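Local coordinates for FAD-dependent pyridine nucleotide-disulphide oxidoreductase (Desulfovibrio vulgaris, PDB 3IWA), which probably catalyses FAD-dependent electron transfer between a reduced pyridine nucleotide and a disulphide or related acceptor, at residues A[21-24]-A[30-33]; A[261-264]-A[269-272]; A[352-357]-A[362-367]. All coordinates share one frame; numbering follows the deposited sequence.

Contact 1 of 3, residues A[21-24]-A[30-33]; sequences RFKR and HVTM
Phe22 and Lys23, on the last turns of helix 14-25, face His30 and Val31 at the start of strand 30-34; the backbones come closest at the CA atoms of Lys23 and His30, 8.1 Å apart. That spacing leaves the meeting to side chains. Phe22 turns the edge of its ring to Val31, whose CG2 lies near the ring plane, 3.4 Å from Phe22 CD2. With CG anti to the backbone N (chi1 175°), the ring leans off the helix and also rests on Val6 of strand 5-9. A flat, apolar group suits this seam between helix and sheet, and the beta-branched valine suits a strand while offering a methyl to the ring. Lys23 curls, bent at chi2 and chi3, and its CD passes 4.1 Å from Val31 CG2. The ammonium goes on to the carbonyl oxygens of Pro27 and Ala29 in the connecting turn. Strand 5-9, helix 14-25 and strand 30-34 form a beta-alpha-beta unit, as at the start of a Rossmann-type dinucleotide fold. The chemistry implies division of labour: apolar contact joins helix to strand, and the lysine spends its charge on the carbonyls of the turn between them.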
loop_
_atom_site.group_PDB
_atom_site.type_symbol
_atom_site.label_atom_id
_atom_site.label_comp_id
_atom_site.label_asym_id
_atom_site.label_seq_id
_atom_site.Cartn_x
_atom_site.Cartn_y
_atom_site.Cartn_z
ATOM N N ARG A 21 1.791 13.411 -24.056
ATOM C CA ARG A 21 0.399 13.397 -23.601
ATOM C C ARG A 21 -0.414 14.474 -24.344
ATOM O O ARG A 21 -1.573 14.260 -24.736
ATOM C CB ARG A 21 0.346 13.648 -22.094
ATOM C CG ARG A 21 -1.003 13.942 -21.529
ATOM C CD ARG A 21 -1.967 12.762 -21.622
ATOM N NE ARG A 21 -3.232 13.076 -20.944
ATOM C CZ ARG A 21 -4.311 12.304 -20.986
ATOM N NH1 ARG A 21 -4.285 11.158 -21.637
ATOM N NH2 ARG A 21 -5.406 12.664 -20.352
ATOM N N PHE A 22 0.196 15.649 -24.503
ATOM C CA PHE A 22 -0.441 16.732 -25.239
ATOM C C PHE A 22 -0.884 16.291 -26.636
ATOM O O PHE A 22 -2.049 16.462 -27.022
ATOM C CB PHE A 22 0.512 17.897 -25.393
ATOM C CG PHE A 22 -0.033 19.005 -26.231
ATOM C CD1 PHE A 22 -1.269 19.526 -25.972
ATOM C CD2 PHE A 22 0.709 19.538 -27.281
ATOM C CE1 PHE A 22 -1.789 20.580 -26.745
ATOM C CE2 PHE A 22 0.207 20.575 -28.027
ATOM C CZ PHE A 22 -1.045 21.101 -27.745
ATOM N N LYS A 23 0.083 15.719 -27.351
ATOM C CA LYS A 23 -0.079 15.256 -28.718
ATOM C C LYS A 23 -1.121 14.144 -28.834
ATOM O O LYS A 23 -1.930 14.173 -29.751
ATOM C CB LYS A 23 1.269 14.818 -29.306
ATOM C CG LYS A 23 2.242 15.985 -29.644
ATOM C CD LYS A 23 1.780 16.893 -30.819
ATOM C CE LYS A 23 1.796 16.197 -32.206
ATOM N NZ LYS A 23 0.913 16.893 -33.225
ATOM N N ARG A 24 -1.168 13.207 -27.885
ATOM C CA ARG A 24 -2.169 12.151 -27.970
ATOM C C ARG A 24 -3.561 12.800 -27.990
ATOM O O ARG A 24 -4.402 12.407 -28.785
ATOM C CB ARG A 24 -2.017 11.099 -26.852
ATOM N N HIS A 30 1.146 21.768 -32.703
ATOM C CA HIS A 30 2.583 21.682 -32.936
ATOM C C HIS A 30 3.311 21.889 -31.617
ATOM O O HIS A 30 2.880 22.677 -30.771
ATOM C CB HIS A 30 3.030 22.733 -33.956
ATOM C CG HIS A 30 4.503 22.711 -34.259
ATOM N ND1 HIS A 30 5.057 21.882 -35.214
ATOM C CD2 HIS A 30 5.531 23.428 -33.745
ATOM C CE1 HIS A 30 6.361 22.086 -35.271
ATOM N NE2 HIS A 30 6.675 23.016 -34.387
ATOM N N VAL A 31 4.409 21.168 -31.447
ATOM C CA VAL A 31 5.234 21.283 -30.271
ATOM C C VAL A 31 6.679 21.429 -30.697
ATOM O O VAL A 31 7.150 20.711 -31.589
ATOM C CB VAL A 31 5.144 20.056 -29.352
ATOM C CG1 VAL A 31 6.185 20.154 -28.215
ATOM C CG2 VAL A 31 3.750 19.911 -28.821
ATOM N N THR A 32 7.368 22.369 -30.049
ATOM C CA THR A 32 8.807 22.494 -30.178
ATOM C C THR A 32 9.407 22.294 -28.785
ATOM O O THR A 32 8.989 22.924 -27.821
ATOM C CB THR A 32 9.187 23.887 -30.765
ATOM O OG1 THR A 32 8.482 24.106 -32.000
ATOM C CG2 THR A 32 10.682 23.996 -30.984
ATOM N N MET A 33 10.393 21.421 -28.703
ATOM C CA MET A 33 11.089 21.105 -27.473
ATOM C C MET A 33 12.522 21.578 -27.615
ATOM O O MET A 33 13.154 21.318 -28.629
ATOM C CB MET A 33 11.110 19.597 -27.250
ATOM C CG MET A 33 9.774 18.968 -26.905
ATOM S SD MET A 33 9.979 17.402 -26.017
ATOM C CE MET A 33 10.850 17.894 -24.577
#

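Contact 2 of 3, residues A[261-264]-A[269-272]; sequences QLAR and ELDP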
loop_
_atom_site.group_PDB
_atom_site.type_symbol
_atom_site.label_atom_id
_atom_site.label_comp_id
_atom_site.label_asym_id
_atom_site.label_seq_id
_atom_site.Cartn_x
_atom_site.Cartn_y
_atom_site.Cartn_z
ATOM N N GLN A 261 16.622 30.760 -13.340
ATOM C CA GLN A 261 16.997 32.107 -13.806
ATOM C C GLN A 261 16.068 32.653 -14.906
ATOM O O GLN A 261 15.637 33.797 -14.844
ATOM C CB GLN A 261 18.443 32.180 -14.283
ATOM C CG GLN A 261 18.928 33.637 -14.553
ATOM C CD GLN A 261 18.963 34.527 -13.279
ATOM O OE1 GLN A 261 19.414 34.084 -12.224
ATOM N NE2 GLN A 261 18.498 35.788 -13.392
ATOM N N LEU A 262 15.751 31.812 -15.875
ATOM C CA LEU A 262 14.832 32.119 -16.961
ATOM C C LEU A 262 13.418 32.461 -16.485
ATOM O O LEU A 262 12.770 33.323 -17.040
ATOM C CB LEU A 262 14.810 30.934 -17.929
ATOM C CG LEU A 262 14.147 31.142 -19.289
ATOM C CD1 LEU A 262 15.006 31.989 -20.261
ATOM C CD2 LEU A 262 13.818 29.794 -19.923
ATOM N N ALA A 263 12.923 31.793 -15.461
ATOM C CA ALA A 263 11.626 32.152 -14.892
ATOM C C ALA A 263 11.725 33.475 -14.166
ATOM O O ALA A 263 10.810 34.304 -14.244
ATOM C CB ALA A 263 11.131 31.076 -13.913
ATOM N N ARG A 264 12.819 33.642 -13.433
ATOM C CA ARG A 264 13.067 34.862 -12.671
ATOM C C ARG A 264 13.087 36.093 -13.593
ATOM O O ARG A 264 12.375 37.066 -13.350
ATOM C CB ARG A 264 14.395 34.776 -11.901
ATOM C CG ARG A 264 14.589 35.952 -10.944
ATOM C CD ARG A 264 15.873 35.902 -10.077
ATOM N NE ARG A 264 15.955 34.718 -9.216
ATOM C CZ ARG A 264 15.341 34.558 -8.038
ATOM N NH1 ARG A 264 14.579 35.517 -7.527
ATOM N NH2 ARG A 264 15.509 33.423 -7.351
ATOM N N GLU A 269 6.377 34.325 -10.546
ATOM C CA GLU A 269 6.387 34.212 -9.088
ATOM C C GLU A 269 7.178 32.975 -8.657
ATOM O O GLU A 269 6.940 31.849 -9.122
ATOM C CB GLU A 269 4.938 34.210 -8.510
ATOM C CG GLU A 269 4.269 35.604 -8.399
ATOM C CD GLU A 269 5.034 36.575 -7.494
ATOM O OE1 GLU A 269 5.427 36.165 -6.367
ATOM O OE2 GLU A 269 5.246 37.744 -7.900
ATOM N N LEU A 270 8.158 33.237 -7.809
ATOM C CA LEU A 270 9.110 32.263 -7.342
ATOM C C LEU A 270 9.078 32.350 -5.823
ATOM O O LEU A 270 8.753 33.399 -5.283
ATOM C CB LEU A 270 10.526 32.587 -7.816
ATOM C CG LEU A 270 10.849 32.649 -9.300
ATOM C CD1 LEU A 270 12.382 32.691 -9.493
ATOM C CD2 LEU A 270 10.227 31.490 -10.097
ATOM N N ASP A 271 9.387 31.242 -5.150
ATOM C CA ASP A 271 9.508 31.230 -3.693
ATOM C C ASP A 271 10.921 31.675 -3.292
ATOM O O ASP A 271 11.776 31.856 -4.167
ATOM C CB ASP A 271 9.075 29.850 -3.116
ATOM C CG ASP A 271 10.158 28.783 -3.150
ATOM O OD1 ASP A 271 11.275 28.996 -3.672
ATOM O OD2 ASP A 271 9.866 27.681 -2.635
ATOM N N PRO A 272 11.175 31.898 -1.984
ATOM C CA PRO A 272 12.494 32.345 -1.467
ATOM C C PRO A 272 13.682 31.488 -1.870
ATOM O O PRO A 272 14.816 31.966 -1.910
ATOM C CB PRO A 272 12.321 32.223 0.045
ATOM C CG PRO A 272 10.888 32.562 0.261
ATOM C CD PRO A 272 10.139 31.975 -0.935
HETATM O O HOH W 1 13.256 34.453 -5.117
#
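Leu270 fills the close-packed part of this contact, dividing its two methyl groups between neighbouring residues of helix 261-266. Its CD2 meets Ala263 CB at 3.9 Å, and its CD1 lies 3.8 Å from Arg264 CB. Ala263 is buried, and its small side chain lets the leucine come close to the helix; Ile276 of strand 276-277 touches both residues and adds to the apolar cluster. Leucine fits here because its fork can serve two partners at once.

The segment 269-272 has no regular structure. It belongs to the helix-to-strand connection that leaves helix 261-266 and doubles back beside it on the way to strand 276-277, within the pyridine nucleotide-disulphide oxidoreductase region, whose relatives bind dinucleotides. The backbones stay well separated, 7.1 Å between the CA atoms of Arg264 and Leu270, so the leucine bridges the gap.

Toward solvent the character changes. Arg264 is exposed, and its chain runs extended from the helix until a bend at chi3 (-60°) folds the guanidinium back over the leucine. Leu270 CD1 then sits over the centre of one guanidinium face, 3.8 Å from Arg264 CZ, leaving the N-H groups directed outward in their plane. One of these, on NH1, donates to a water at 2.9 Å that lies at the edge of the group. The same water donates to Asp271 O at 3.1 Å, linking helix and loop through a single molecule. Arginine suits this border, its flat face accepting a methyl while its edge can bind water, as NH1 does here. Asp271 turns its carboxylate to its own loop, where OD1 accepts from the backbone N of Ala275.

Contact 3 of 3, residues A[352-357]-A[362-367]; sequences AGLTVE and EGYDAV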
loop_
_atom_site.group_PDB
_atom_site.type_symbol
_atom_site.label_atom_id
_atom_site.label_comp_id
_atom_site.label_asym_id
_atom_site.label_seq_id
_atom_site.Cartn_x
_atom_site.Cartn_y
_atom_site.Cartn_z
ATOM N N ALA A 352 7.851 7.833 3.697
ATOM C CA ALA A 352 6.967 8.872 3.195
ATOM C C ALA A 352 6.710 9.816 4.322
ATOM O O ALA A 352 6.680 9.393 5.446
ATOM C CB ALA A 352 5.637 8.306 2.673
ATOM N N GLY A 353 6.513 11.085 4.013
ATOM C CA GLY A 353 6.200 12.059 5.012
ATOM C C GLY A 353 7.449 12.418 5.817
ATOM O O GLY A 353 8.587 12.255 5.354
ATOM N N LEU A 354 7.214 12.867 7.040
ATOM C CA LEU A 354 8.275 13.373 7.896
ATOM C C LEU A 354 8.950 12.305 8.725
ATOM O O LEU A 354 8.322 11.330 9.143
ATOM C CB LEU A 354 7.720 14.413 8.845
ATOM C CG LEU A 354 6.931 15.533 8.202
ATOM C CD1 LEU A 354 6.312 16.412 9.273
ATOM C CD2 LEU A 354 7.834 16.310 7.270
ATOM N N THR A 355 10.244 12.496 8.950
ATOM C CA THR A 355 10.955 11.724 9.947
ATOM C C THR A 355 10.691 12.420 11.275
ATOM O O THR A 355 10.231 13.521 11.290
ATOM C CB THR A 355 12.482 11.693 9.695
ATOM O OG1 THR A 355 13.030 13.000 9.927
ATOM C CG2 THR A 355 12.834 11.191 8.253
ATOM N N VAL A 356 10.997 11.771 12.385
ATOM C CA VAL A 356 10.817 12.373 13.700
ATOM C C VAL A 356 11.601 13.715 13.849
ATOM O O VAL A 356 11.042 14.736 14.275
ATOM C CB VAL A 356 11.185 11.355 14.848
ATOM C CG1 VAL A 356 12.621 10.760 14.700
ATOM C CG2 VAL A 356 11.006 12.015 16.226
ATOM N N GLU A 357 12.866 13.705 13.444
ATOM C CA GLU A 357 13.709 14.900 13.509
ATOM C C GLU A 357 13.122 15.994 12.604
ATOM O O GLU A 357 13.043 17.163 12.979
ATOM C CB GLU A 357 15.160 14.579 13.083
ATOM C CG GLU A 357 15.903 13.514 13.967
ATOM C CD GLU A 357 15.691 12.017 13.543
ATOM O OE1 GLU A 357 14.930 11.717 12.570
ATOM O OE2 GLU A 357 16.304 11.132 14.218
ATOM N N GLU A 362 9.960 21.008 12.350
ATOM C CA GLU A 362 8.754 21.783 12.005
ATOM C C GLU A 362 7.995 22.225 13.239
ATOM O O GLU A 362 6.966 22.899 13.113
ATOM C CB GLU A 362 7.785 20.949 11.169
ATOM C CG GLU A 362 8.292 20.552 9.783
ATOM C CD GLU A 362 8.304 21.702 8.777
ATOM O OE1 GLU A 362 7.791 22.807 9.094
ATOM O OE2 GLU A 362 8.811 21.473 7.655
ATOM N N GLY A 363 8.470 21.799 14.410
ATOM C CA GLY A 363 7.842 22.124 15.678
ATOM C C GLY A 363 6.617 21.307 16.072
ATOM O O GLY A 363 5.783 21.789 16.832
ATOM N N TYR A 364 6.476 20.088 15.545
ATOM C CA TYR A 364 5.457 19.168 16.063
ATOM C C TYR A 364 6.024 18.545 17.311
ATOM O O TYR A 364 7.215 18.214 17.356
ATOM C CB TYR A 364 5.093 18.013 15.074
ATOM C CG TYR A 364 4.331 18.460 13.866
ATOM C CD1 TYR A 364 2.958 18.653 13.909
ATOM C CD2 TYR A 364 5.001 18.724 12.675
ATOM C CE1 TYR A 364 2.269 19.098 12.791
ATOM C CE2 TYR A 364 4.333 19.168 11.573
ATOM C CZ TYR A 364 2.979 19.353 11.629
ATOM O OH TYR A 364 2.373 19.801 10.490
ATOM N N ASP A 365 5.169 18.358 18.297
ATOM C CA ASP A 365 5.477 17.517 19.434
ATOM C C ASP A 365 5.369 16.040 19.003
ATOM O O ASP A 365 4.421 15.354 19.318
ATOM C CB ASP A 365 4.497 17.869 20.570
ATOM C CG ASP A 365 4.713 17.042 21.856
ATOM O OD1 ASP A 365 5.716 16.301 21.970
ATOM O OD2 ASP A 365 3.834 17.152 22.743
ATOM N N ALA A 366 6.369 15.552 18.283
ATOM C CA ALA A 366 6.267 14.272 17.604
ATOM C C ALA A 366 6.968 13.190 18.352
ATOM O O ALA A 366 7.940 13.441 19.028
ATOM C CB ALA A 366 6.873 14.372 16.231
ATOM N N VAL A 367 6.508 11.960 18.170
ATOM C CA VAL A 367 7.179 10.815 18.741
ATOM C C VAL A 367 7.423 9.769 17.666
ATOM O O VAL A 367 6.604 9.554 16.787
ATOM C CB VAL A 367 6.388 10.236 19.957
ATOM C CG1 VAL A 367 4.920 10.563 19.865
ATOM C CG2 VAL A 367 6.546 8.764 20.048
#
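Leu354 sends CD1 against the ring of Tyr364, reaching CE2 at 4.1 Å, the two side chains crossing at about a right angle. Both have CG anti to the carbonyl carbon (chi1 -52° for Leu354, -70° for Tyr364), which carries the leucine branch and the phenol ring toward each other across the two ends of helix 356-361 and its flanking turns. Leucine supplies a single methyl, CD1, and tyrosine an aromatic carbon, CE2, for it to lie against; the tyrosine also touches Leu400 of strand 399-406.

Farther along, contact is looser. Val356 and Ala366 bring the two backbones to their nearest approach, 6.3 Å between CA atoms, and Val356 CG2 lies 4.4 Å from Ala366 O. The short alanine side chain points toward the other segment without crowding it and rests on Ala359 of the intervening helix, as does Leu354.

The turns at both ends of helix 356-361 are built from residues suited to them. Thr355 takes the N-cap position, its OG1 accepting from the backbone N of Gly358, so the first turn does not leave that N-H without a partner. At the other end Gly363 adopts a positive phi (80°), comfortable for glycine, and two bonds back into the last turn make a Schellman motif. Asp365 then centres an inverse gamma turn, whose Ala366 N to Tyr364 O bond is weak, before the chain enters strand 366-372.

The contact lies at the surface of the region assigned to the dimerisation domain, with helix 356-361 as the crossing between strands 348-353 and 366-372. These belong to one antiparallel sheet, separated in it by strands 399-406 and 386-393, and helix 409-423 packs on Ala352 of the first.

From the N terminus the three contacts follow in series, none enclosing or crossing another. Contact 1 closes the short turn between helix 14-25 and strand 30-34, at the first parallel sheet. Much later, contact 2 folds the connection after helix 261-266 back on that helix, in the same family region; the centres of contacts 1 and 2 lie 25 Å apart. Contact 3 closes the loop through helix 356-361, between two strands of the antiparallel sheet in the dimerisation region, with its centre 41 Å from that of contact 1, across the middle of the chain. The nearest atoms of contact 2 are about 11 Å from contact 1 and about 12 Å from contact 3, and none of the three touches another.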